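PDB 5DL7: porin from Acinetobacter baumannii AB307-0294, which probably forms a beta-barrel channel of the OprD family through which small molecules, possibly vanillate and antibiotics, cross the outer membrane. Local coordinates for residues 382-393 against 405-416. Sequence-based numbering, arbitrary orientation.
Sequences KGLGMRARFSHY and SANETRLNVDYT. With C8E ((hydroxyethyloxy)tri(ethyloxy)octane), chain K.
Arg389 reaches across to Asn412 on the polar face of two antiparallel strands, and its NH2 gives Asn412 OD1 a hydrogen bond of 2.9 Å, close to the guanidinium plane. A bend at chi3 (-71°) turns the guanidinium across to the neighbouring strand, where Arg410 CD sits over the centre of one face and Arg387 NH1 over the other; Arg387 is itself salt-bridged through NH2 to Asp371. A water accepts from Arg389 NE and donates to Arg410 O and Asn412 OD1, which ties the guanidinium and the amide to the backbone and probably limits their rotation. Although Arg389 NH1 and Arg410 NH1 approach to 3.8 Å, Glu408 probably tempers the charge: its OE2 takes both NE and NH2 of Arg410, each at 2.8 Å, while OE1 pairs with Arg34. Arginines with such partners suit a polar barrel lining.

The other face is mostly apolar, as fits contact with lipid or detergent. Ala388 is short enough for Leu411 CD2 to come to 3.6 Å from its CB, and the Phe390 ring lies alongside Thr409. Near the turn, His392 and Asn407 lie side by side, ND1 donating to OD1 (2.9 Å), which is tilted somewhat from the ring plane.

Backbone hydrogen bonds run in pairs from Gly385–Asp414 to Tyr393–Ala406. Strand 363-375 flanks 384-395, while strand 406-418, the chain's last, pairs with the first, 22-36, and closes the barrel.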
# COMPACT_ATOMS: atom_id res chain seq x y z
N LYS A 382 -22.43 -12.59 8.01
CA LYS A 382 -22.14 -11.38 7.22
C LYS A 382 -20.94 -10.63 7.68
O LYS A 382 -20.77 -10.39 8.82
CB LYS A 382 -23.30 -10.47 7.30
CG LYS A 382 -23.23 -9.22 6.43
CD LYS A 382 -24.61 -8.51 6.60
CE LYS A 382 -24.98 -7.54 5.48
NZ LYS A 382 -23.75 -6.77 5.13
N GLY A 383 -20.11 -10.21 6.77
CA GLY A 383 -18.86 -9.55 7.20
C GLY A 383 -17.60 -10.44 7.20
O GLY A 383 -16.51 -9.92 7.48
N LEU A 384 -17.76 -11.77 7.05
CA LEU A 384 -16.68 -12.68 7.10
C LEU A 384 -16.12 -12.65 5.67
O LEU A 384 -16.91 -12.62 4.75
CB LEU A 384 -17.08 -14.08 7.48
CG LEU A 384 -15.97 -15.15 7.42
CD1 LEU A 384 -14.97 -14.96 8.52
CD2 LEU A 384 -16.70 -16.43 7.69
N GLY A 385 -14.82 -12.54 5.53
CA GLY A 385 -14.18 -12.48 4.21
C GLY A 385 -13.05 -13.43 4.16
O GLY A 385 -12.33 -13.65 5.18
N MET A 386 -12.73 -13.88 2.95
CA MET A 386 -11.57 -14.74 2.81
C MET A 386 -10.92 -14.44 1.43
O MET A 386 -11.63 -14.03 0.54
CB MET A 386 -12.03 -16.12 3.01
CG MET A 386 -12.98 -16.78 2.14
SD MET A 386 -13.98 -17.99 3.22
CE MET A 386 -15.29 -17.04 3.92
N ARG A 387 -9.65 -14.56 1.34
CA ARG A 387 -8.97 -14.26 0.11
C ARG A 387 -7.81 -15.15 -0.03
O ARG A 387 -7.10 -15.47 0.97
CB ARG A 387 -8.62 -12.79 0.13
CG ARG A 387 -8.10 -12.22 -1.12
CD ARG A 387 -7.71 -10.77 -0.87
NE ARG A 387 -7.36 -10.10 -2.09
CZ ARG A 387 -6.94 -8.81 -2.09
NH1 ARG A 387 -6.71 -8.17 -0.90
NH2 ARG A 387 -6.62 -8.21 -3.23
N ALA A 388 -7.55 -15.47 -1.30
CA ALA A 388 -6.34 -16.20 -1.65
C ALA A 388 -5.67 -15.57 -2.89
O ALA A 388 -6.36 -15.26 -3.87
CB ALA A 388 -6.66 -17.65 -1.95
N ARG A 389 -4.42 -15.25 -2.72
CA ARG A 389 -3.61 -14.62 -3.72
C ARG A 389 -2.39 -15.47 -3.97
O ARG A 389 -1.70 -15.94 -3.05
CB ARG A 389 -3.21 -13.24 -3.31
CG ARG A 389 -4.32 -12.20 -3.46
CD ARG A 389 -3.90 -10.81 -2.86
NE ARG A 389 -3.86 -10.94 -1.42
CZ ARG A 389 -3.37 -9.98 -0.61
NH1 ARG A 389 -2.90 -8.84 -1.19
NH2 ARG A 389 -3.42 -10.08 0.73
N PHE A 390 -2.05 -15.56 -5.27
CA PHE A 390 -0.85 -16.31 -5.74
C PHE A 390 -0.10 -15.50 -6.80
O PHE A 390 -0.72 -14.98 -7.71
CB PHE A 390 -1.27 -17.60 -6.35
CG PHE A 390 -2.10 -18.47 -5.52
CD1 PHE A 390 -1.44 -19.40 -4.58
CD2 PHE A 390 -3.52 -18.44 -5.58
CE1 PHE A 390 -2.35 -20.17 -3.71
CE2 PHE A 390 -4.36 -19.24 -4.73
CZ PHE A 390 -3.74 -20.11 -3.85
N SER A 391 1.20 -15.48 -6.72
CA SER A 391 2.05 -14.77 -7.65
C SER A 391 3.17 -15.77 -8.08
O SER A 391 3.89 -16.26 -7.24
CB SER A 391 2.62 -13.57 -7.05
OG SER A 391 3.76 -13.06 -7.72
N HIS A 392 3.35 -15.93 -9.37
CA HIS A 392 4.54 -16.60 -9.89
C HIS A 392 5.36 -15.41 -10.47
O HIS A 392 5.01 -14.84 -11.51
CB HIS A 392 4.16 -17.57 -11.09
CG HIS A 392 5.38 -18.17 -11.82
ND1 HIS A 392 6.50 -18.63 -11.18
CD2 HIS A 392 5.69 -18.27 -13.16
CE1 HIS A 392 7.39 -19.10 -12.06
NE2 HIS A 392 6.93 -18.84 -13.27
N TYR A 393 6.48 -15.21 -9.84
CA TYR A 393 7.37 -14.08 -10.11
C TYR A 393 8.74 -14.57 -10.52
O TYR A 393 9.37 -15.44 -9.87
CB TYR A 393 7.45 -13.19 -8.83
CG TYR A 393 8.46 -12.08 -9.02
CD1 TYR A 393 8.23 -11.00 -9.83
CD2 TYR A 393 9.67 -12.17 -8.30
CE1 TYR A 393 9.23 -10.01 -9.99
CE2 TYR A 393 10.67 -11.20 -8.48
CZ TYR A 393 10.40 -10.12 -9.27
OH TYR A 393 11.44 -9.12 -9.50
N SER A 405 13.18 -14.28 -7.60
CA SER A 405 12.19 -15.23 -8.24
C SER A 405 11.56 -16.02 -7.12
O SER A 405 12.30 -16.55 -6.24
CB SER A 405 12.90 -16.15 -9.30
OG SER A 405 13.48 -15.35 -10.30
N ALA A 406 10.23 -16.15 -7.15
CA ALA A 406 9.51 -16.76 -6.06
C ALA A 406 8.15 -17.19 -6.53
O ALA A 406 7.55 -16.59 -7.44
CB ALA A 406 9.42 -15.81 -4.88
N ASN A 407 7.58 -18.12 -5.83
CA ASN A 407 6.16 -18.41 -5.92
C ASN A 407 5.56 -18.01 -4.54
O ASN A 407 5.95 -18.53 -3.47
CB ASN A 407 5.93 -19.88 -6.12
CG ASN A 407 6.38 -20.36 -7.48
OD1 ASN A 407 6.25 -19.71 -8.45
ND2 ASN A 407 6.84 -21.51 -7.53
N GLU A 408 4.70 -16.97 -4.61
CA GLU A 408 4.26 -16.27 -3.39
C GLU A 408 2.77 -16.59 -3.21
O GLU A 408 1.99 -16.52 -4.21
CB GLU A 408 4.51 -14.79 -3.52
CG GLU A 408 4.01 -13.97 -2.37
CD GLU A 408 4.45 -12.48 -2.35
OE1 GLU A 408 5.48 -12.19 -2.99
OE2 GLU A 408 3.77 -11.72 -1.64
N THR A 409 2.35 -16.93 -1.99
CA THR A 409 0.98 -17.20 -1.68
C THR A 409 0.63 -16.28 -0.44
O THR A 409 1.45 -16.09 0.44
CB THR A 409 0.87 -18.66 -1.15
OG1 THR A 409 1.19 -19.53 -2.23
CG2 THR A 409 -0.51 -18.87 -0.70
N ARG A 410 -0.50 -15.62 -0.48
CA ARG A 410 -1.02 -14.91 0.70
C ARG A 410 -2.46 -15.42 0.88
O ARG A 410 -3.25 -15.45 -0.03
CB ARG A 410 -1.11 -13.37 0.52
CG ARG A 410 0.23 -12.73 0.26
CD ARG A 410 0.13 -11.17 0.05
NE ARG A 410 1.44 -10.70 -0.41
CZ ARG A 410 1.71 -9.42 -0.63
NH1 ARG A 410 0.82 -8.51 -0.38
NH2 ARG A 410 2.80 -9.11 -1.23
N LEU A 411 -2.80 -15.86 2.10
CA LEU A 411 -4.15 -16.29 2.46
C LEU A 411 -4.64 -15.44 3.62
O LEU A 411 -3.89 -15.21 4.57
CB LEU A 411 -4.13 -17.74 2.88
CG LEU A 411 -3.56 -18.75 1.83
CD1 LEU A 411 -3.47 -20.19 2.47
CD2 LEU A 411 -4.28 -18.73 0.50
N ASN A 412 -5.82 -14.95 3.49
CA ASN A 412 -6.48 -14.09 4.45
C ASN A 412 -7.80 -14.53 4.85
O ASN A 412 -8.68 -14.83 3.98
CB ASN A 412 -6.60 -12.63 3.92
CG ASN A 412 -5.25 -12.03 3.50
OD1 ASN A 412 -4.76 -12.12 2.37
ND2 ASN A 412 -4.57 -11.44 4.52
N VAL A 413 -8.11 -14.58 6.14
CA VAL A 413 -9.50 -14.66 6.59
C VAL A 413 -9.72 -13.52 7.56
O VAL A 413 -8.94 -13.36 8.51
CB VAL A 413 -9.86 -16.02 7.27
CG1 VAL A 413 -11.25 -15.97 7.74
CG2 VAL A 413 -9.54 -17.21 6.30
N ASP A 414 -10.69 -12.69 7.31
CA ASP A 414 -11.00 -11.52 8.14
C ASP A 414 -12.45 -11.44 8.55
O ASP A 414 -13.42 -11.87 7.83
CB ASP A 414 -10.63 -10.25 7.38
CG ASP A 414 -9.09 -10.10 7.08
OD1 ASP A 414 -8.23 -10.91 7.35
OD2 ASP A 414 -8.66 -9.01 6.70
N TYR A 415 -12.74 -10.90 9.75
CA TYR A 415 -14.10 -10.67 10.12
C TYR A 415 -14.17 -9.29 10.79
O TYR A 415 -13.40 -9.09 11.75
CB TYR A 415 -14.62 -11.75 11.15
CG TYR A 415 -16.06 -11.53 11.55
CD1 TYR A 415 -17.13 -11.85 10.71
CD2 TYR A 415 -16.38 -10.92 12.75
CE1 TYR A 415 -18.43 -11.52 11.03
CE2 TYR A 415 -17.69 -10.64 13.14
CZ TYR A 415 -18.71 -10.93 12.27
OH TYR A 415 -19.95 -10.62 12.65
N THR A 416 -15.10 -8.41 10.42
CA THR A 416 -15.24 -7.13 11.03
C THR A 416 -16.56 -7.01 11.68
O THR A 416 -17.60 -7.29 11.01
CB THR A 416 -14.99 -5.93 10.04
OG1 THR A 416 -13.67 -5.88 9.69
CG2 THR A 416 -15.19 -4.60 10.71
O12 C8E K . 2.20 -23.39 8.27
C13 C8E K . 0.83 -23.42 8.58
C14 C8E K . 0.05 -22.58 7.57
O15 C8E K . -1.36 -22.78 7.70
C16 C8E K . -2.16 -22.22 6.62
C17 C8E K . -3.34 -21.63 7.34
O18 C8E K . -4.36 -21.09 6.49
C19 C8E K . -4.93 -19.90 7.05
C20 C8E K . -5.74 -19.07 6.07
O21 C8E K . -5.59 -17.62 6.34
O HOH W 1 -5.02 -13.15 -0.07
O HOH W 2 -1.32 -8.13 1.59